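Side-chain contacts in probable transcriptional regulator (Pseudomonas aeruginosa, PDB 2HR3), which probably binds DNA as a dimer and regulates transcription, as other winged-helix proteins of the MarR family do: residues L38-A43 / E60-S65; G42-L47 / S54-A59. All blocks are in the same frame, centred on the assembly; numbering follows the deposited sequence.

How the contacts relate
Contacts 1 and 2 both start from helix 32-46 and share Ala43, and their centres lie about 6 Å apart. Contact 2 packs the end of that helix on helix 53-59 and is almost wholly aliphatic, with Leu56 buried in it. Contact 1 is smaller and sits where the chain leaves helix 53-59 for helix 64-76. There the partners of helix 32-46 are a carboxylate and a selenomethionine, not leucines. Both are partly buried: contact 1 has no exposed touching residue, whereas contact 2 ends at the exposed Ala59. They are tied by a salt bridge from Glu60 OE2 to Arg46 NH2 and by a probable hydrogen bond from Met62 N to Ala57 O.

Contact 1: residues L38-A43 / E60-S65; sequences LVVLGA and ERMRSS
Glu60 lays its side chain against Ala43 on helix 32-46. The methyl Ala43 CB lies 3.5 Å from Glu60 OE2, and Glu60 CG and CD are almost as near. The other carboxylate oxygen, OE1, is 3.9 Å from Val39 CG1, one helical turn earlier. These are van der Waals contacts, and no hydrogen bond joins the two segments. A second, purely apolar touch lies beside them: Val40 CG2 meets the selenium of Met62, a selenomethionine, at 4.3 Å.

Glu60 CG is anti to the carbonyl carbon (chi1 -68°), and the chain bends once at chi2 (-60°), which sets the carboxylate against Ala43 and Val39. Its charge is answered by Arg46, whose NH2 forms a salt bridge with OE2. That bridge probably helps to keep the carboxylate beside the two methyl groups. On Val39, CG1 is the branch anti to the backbone N (chi1 167°), and it is this methyl that faces OE1.

The backbone behind Glu60 is set by a Schellman motif that ends helix 53-59. Arg61 is its C-prime residue, with positive phi. Arg61 N bonds to Ala58 O and Met62 N probably to Ala57 O. After this turn Met62 points toward helix 32-46, while Arg63 takes the N-cap position of helix 64-76 and forms a salt bridge with Glu73 of the second subunit.

Val40 also packs on Leu70, Leu71 and Leu74 of helix 64-76. The contact thus joins helix 32-46 to the turn between helices 53-59 and 64-76, next to the leucines farther along helix 64-76.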
loop_
_atom_site.group_PDB
_atom_site.type_symbol
_atom_site.label_atom_id
_atom_site.label_comp_id
_atom_site.label_asym_id
_atom_site.label_seq_id
_atom_site.Cartn_x
_atom_site.Cartn_y
_atom_site.Cartn_z
ATOM N N LEU A 38 -5.574 4.255 11.083
ATOM C CA LEU A 38 -5.605 5.095 9.903
ATOM C C LEU A 38 -6.045 4.368 8.652
ATOM O O LEU A 38 -6.850 4.877 7.932
ATOM C CB LEU A 38 -4.220 5.640 9.650
ATOM C CG LEU A 38 -4.323 7.059 9.108
ATOM C CD1 LEU A 38 -4.499 8.136 10.205
ATOM C CD2 LEU A 38 -3.114 7.305 8.245
ATOM N N VAL A 39 -5.441 3.207 8.408
ATOM C CA VAL A 39 -5.821 2.288 7.326
ATOM C C VAL A 39 -7.318 1.997 7.354
ATOM O O VAL A 39 -7.991 2.235 6.372
ATOM C CB VAL A 39 -5.057 0.915 7.474
ATOM C CG1 VAL A 39 -5.628 -0.139 6.616
ATOM C CG2 VAL A 39 -3.568 1.078 7.204
ATOM N N VAL A 40 -7.851 1.552 8.503
ATOM C CA VAL A 40 -9.283 1.303 8.597
ATOM C C VAL A 40 -10.073 2.568 8.227
ATOM O O VAL A 40 -10.994 2.539 7.392
ATOM C CB VAL A 40 -9.659 0.718 10.017
ATOM C CG1 VAL A 40 -11.175 0.609 10.214
ATOM C CG2 VAL A 40 -8.993 -0.639 10.196
ATOM N N LEU A 41 -9.705 3.682 8.833
ATOM C CA LEU A 41 -10.342 5.000 8.580
ATOM C C LEU A 41 -10.322 5.440 7.138
ATOM O O LEU A 41 -11.297 6.015 6.591
ATOM C CB LEU A 41 -9.591 6.078 9.372
ATOM C CG LEU A 41 -10.179 6.873 10.559
ATOM C CD1 LEU A 41 -11.150 6.107 11.396
ATOM C CD2 LEU A 41 -9.047 7.441 11.334
ATOM N N GLY A 42 -9.176 5.205 6.513
ATOM C CA GLY A 42 -9.020 5.668 5.179
ATOM C C GLY A 42 -9.835 4.824 4.253
ATOM O O GLY A 42 -10.358 5.336 3.308
ATOM N N ALA A 43 -9.832 3.520 4.500
ATOM C CA ALA A 43 -10.692 2.589 3.867
ATOM C C ALA A 43 -12.175 2.943 3.915
ATOM O O ALA A 43 -12.861 2.883 2.895
ATOM C CB ALA A 43 -10.449 1.232 4.441
ATOM N N GLU A 60 -10.135 -4.484 1.988
ATOM C CA GLU A 60 -8.814 -4.353 2.591
ATOM C C GLU A 60 -8.219 -5.749 2.706
ATOM O O GLU A 60 -7.218 -5.937 3.375
ATOM C CB GLU A 60 -8.955 -3.688 3.951
ATOM C CG GLU A 60 -9.377 -2.287 3.805
ATOM C CD GLU A 60 -8.360 -1.466 2.993
ATOM O OE1 GLU A 60 -7.140 -1.525 3.304
ATOM O OE2 GLU A 60 -8.779 -0.760 2.045
ATOM N N ARG A 61 -8.849 -6.722 2.033
ATOM C CA ARG A 61 -8.476 -8.139 2.171
ATOM C C ARG A 61 -8.131 -8.422 3.639
ATOM O O ARG A 61 -7.280 -9.253 3.986
ATOM C CB ARG A 61 -7.332 -8.538 1.219
ATOM C CG ARG A 61 -7.234 -7.693 -0.078
ATOM C CD ARG A 61 -8.432 -7.977 -1.019
ATOM N NE ARG A 61 -8.606 -9.419 -1.249
ATOM C CZ ARG A 61 -9.656 -10.153 -0.866
ATOM N NH1 ARG A 61 -10.670 -9.588 -0.177
ATOM N NH2 ARG A 61 -9.682 -11.473 -1.140
HETATM N N MSE A 62 -8.850 -7.737 4.499
HETATM C CA MSE A 62 -8.635 -7.877 5.896
HETATM C C MSE A 62 -9.496 -8.996 6.362
HETATM O O MSE A 62 -10.563 -9.215 5.815
HETATM C CB MSE A 62 -9.069 -6.634 6.610
HETATM C CG MSE A 62 -8.060 -5.586 6.612
HETATM SE SE MSE A 62 -8.612 -4.287 7.966
HETATM C CE MSE A 62 -8.238 -5.347 9.652
ATOM N N ARG A 63 -9.030 -9.642 7.416
ATOM C CA ARG A 63 -9.732 -10.700 8.067
ATOM C C ARG A 63 -10.879 -10.176 8.951
ATOM O O ARG A 63 -10.704 -9.260 9.749
ATOM C CB ARG A 63 -8.716 -11.537 8.852
ATOM C CG ARG A 63 -7.793 -12.320 7.868
ATOM C CD ARG A 63 -6.481 -12.839 8.475
ATOM N NE ARG A 63 -6.579 -14.226 8.941
ATOM C CZ ARG A 63 -5.540 -14.988 9.241
ATOM N NH1 ARG A 63 -4.296 -14.519 9.125
ATOM N NH2 ARG A 63 -5.743 -16.230 9.621
ATOM N N SER A 64 -12.063 -10.759 8.758
ATOM C CA SER A 64 -13.262 -10.465 9.582
ATOM C C SER A 64 -12.913 -10.345 11.072
ATOM O O SER A 64 -13.133 -9.306 11.696
ATOM C CB SER A 64 -14.335 -11.538 9.334
ATOM O OG SER A 64 -15.648 -11.082 9.668
ATOM N N SER A 65 -12.310 -11.395 11.617
ATOM C CA SER A 65 -11.885 -11.439 13.041
ATOM C C SER A 65 -11.111 -10.205 13.506
ATOM O O SER A 65 -11.210 -9.813 14.643
ATOM C CB SER A 65 -11.035 -12.712 13.327
ATOM O OG SER A 65 -9.783 -12.700 12.606
#

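Contact 2: residues G42-L47 / S54-A59; sequences GAIDRL and SELAAA
Leu56 and Leu47 carry the apolar packing between the end of helix 32-46 and helix 53-59. Leu56 spreads its two methyls over neighbouring residues of helix 32-46. CD2 rests on the methyl Ala43 CB at 3.6 Å, and CD1 lies 3.9 Å from Ile44 CG1. The side chains of Ile44 and Leu56 meet at a slant. Ile44 CG1 stands anti to its carbonyl carbon (chi1 -73°), and this branch is the one that reaches Leu56.

Leu47, the first residue after the helix to leave helical angles, gives the largest area to this contact. Its CD1 lies over the backbone of helix 53-59, 4.0 Å from Leu56 CA and equally far from Ala59 CB. Thus one methyl touches two residues about a turn apart on the helix.

Polar groups play a lesser part. Leu47 CD2 comes within 3.8 Å of Glu55 OE2, where the two side chains approach from opposite directions. Glu55 is extended, with CG anti to the backbone N (chi1 -176°), which brings its carboxylate to the end of Leu47, in van der Waals contact with CD2. No hydrogen bond crosses between the segments. Glu55 N is hydrogen-bonded to Thr52 OG1, near the start of helix 53-59.

Neighbouring residues extend this packing. Ile44 and Leu56 both touch Val94 of strand 93-96, and Leu56 also meets Leu67 and Leu71 of helix 64-76. Helices packed in this way against a two-stranded antiparallel wing are characteristic of the winged helix-turn-helix domain of MarR proteins.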
loop_
_atom_site.group_PDB
_atom_site.type_symbol
_atom_site.label_atom_id
_atom_site.label_comp_id
_atom_site.label_asym_id
_atom_site.label_seq_id
_atom_site.Cartn_x
_atom_site.Cartn_y
_atom_site.Cartn_z
ATOM N N GLY A 42 -9.176 5.205 6.513
ATOM C CA GLY A 42 -9.020 5.668 5.179
ATOM C C GLY A 42 -9.835 4.824 4.253
ATOM O O GLY A 42 -10.358 5.336 3.308
ATOM N N ALA A 43 -9.832 3.520 4.500
ATOM C CA ALA A 43 -10.692 2.589 3.867
ATOM C C ALA A 43 -12.175 2.943 3.915
ATOM O O ALA A 43 -12.861 2.883 2.895
ATOM C CB ALA A 43 -10.449 1.232 4.441
ATOM N N ILE A 44 -12.685 3.352 5.072
ATOM C CA ILE A 44 -14.107 3.746 5.182
ATOM C C ILE A 44 -14.442 4.980 4.338
ATOM O O ILE A 44 -15.559 5.119 3.821
ATOM C CB ILE A 44 -14.427 4.103 6.664
ATOM C CG1 ILE A 44 -14.494 2.832 7.511
ATOM C CG2 ILE A 44 -15.658 4.910 6.785
ATOM C CD1 ILE A 44 -14.347 3.038 8.981
ATOM N N ASP A 45 -13.510 5.941 4.304
ATOM C CA ASP A 45 -13.745 7.179 3.579
ATOM C C ASP A 45 -13.691 6.868 2.085
ATOM O O ASP A 45 -14.519 7.333 1.311
ATOM C CB ASP A 45 -12.709 8.199 3.980
ATOM C CG ASP A 45 -12.686 9.427 3.048
ATOM O OD1 ASP A 45 -13.652 10.245 3.117
ATOM O OD2 ASP A 45 -11.688 9.563 2.270
ATOM N N ARG A 46 -12.741 6.024 1.705
ATOM C CA ARG A 46 -12.655 5.608 0.338
ATOM C C ARG A 46 -13.966 5.015 -0.133
ATOM O O ARG A 46 -14.475 5.458 -1.153
ATOM C CB ARG A 46 -11.503 4.639 0.121
ATOM C CG ARG A 46 -10.158 5.383 0.050
ATOM C CD ARG A 46 -9.062 4.603 -0.652
ATOM N NE ARG A 46 -8.752 3.347 0.014
ATOM C CZ ARG A 46 -7.979 3.209 1.090
ATOM N NH1 ARG A 46 -7.421 4.256 1.672
ATOM N NH2 ARG A 46 -7.761 1.991 1.588
ATOM N N LEU A 47 -14.518 4.047 0.618
ATOM C CA LEU A 47 -15.774 3.345 0.237
ATOM C C LEU A 47 -17.032 4.159 0.438
ATOM O O LEU A 47 -18.161 3.630 0.280
ATOM C CB LEU A 47 -15.933 2.038 1.006
ATOM C CG LEU A 47 -14.878 0.988 0.734
ATOM C CD1 LEU A 47 -14.938 -0.039 1.868
ATOM C CD2 LEU A 47 -15.025 0.370 -0.664
ATOM N N SER A 54 -18.088 -6.084 6.773
ATOM C CA SER A 54 -17.818 -7.038 5.682
ATOM C C SER A 54 -17.273 -6.414 4.414
ATOM O O SER A 54 -16.379 -6.919 3.811
ATOM C CB SER A 54 -19.105 -7.755 5.296
ATOM O OG SER A 54 -19.372 -8.835 6.170
ATOM N N GLU A 55 -17.846 -5.318 3.993
ATOM C CA GLU A 55 -17.438 -4.744 2.760
ATOM C C GLU A 55 -16.039 -4.187 2.894
ATOM O O GLU A 55 -15.241 -4.221 1.955
ATOM C CB GLU A 55 -18.400 -3.639 2.371
ATOM C CG GLU A 55 -18.103 -3.041 1.024
ATOM C CD GLU A 55 -18.972 -1.859 0.737
ATOM O OE1 GLU A 55 -20.054 -1.723 1.425
ATOM O OE2 GLU A 55 -18.544 -1.074 -0.169
ATOM N N LEU A 56 -15.778 -3.660 4.088
ATOM C CA LEU A 56 -14.539 -3.077 4.480
ATOM C C LEU A 56 -13.461 -4.155 4.583
ATOM O O LEU A 56 -12.355 -3.975 4.037
ATOM C CB LEU A 56 -14.740 -2.489 5.866
ATOM C CG LEU A 56 -14.164 -1.153 6.299
ATOM C CD1 LEU A 56 -14.485 -1.031 7.828
ATOM C CD2 LEU A 56 -12.742 -1.113 6.006
ATOM N N ALA A 57 -13.748 -5.227 5.334
ATOM C CA ALA A 57 -12.837 -6.349 5.375
ATOM C C ALA A 57 -12.472 -6.809 3.933
ATOM O O ALA A 57 -11.278 -6.938 3.602
ATOM C CB ALA A 57 -13.403 -7.454 6.118
ATOM N N ALA A 58 -13.474 -6.984 3.071
ATOM C CA ALA A 58 -13.223 -7.459 1.739
ATOM C C ALA A 58 -12.325 -6.538 0.940
ATOM O O ALA A 58 -11.420 -7.008 0.265
ATOM C CB ALA A 58 -14.544 -7.680 0.974
ATOM N N ALA A 59 -12.574 -5.238 1.007
ATOM C CA ALA A 59 -11.805 -4.238 0.280
ATOM C C ALA A 59 -10.378 -4.113 0.741
ATOM O O ALA A 59 -9.521 -3.595 0.014
ATOM C CB ALA A 59 -12.465 -2.877 0.423
#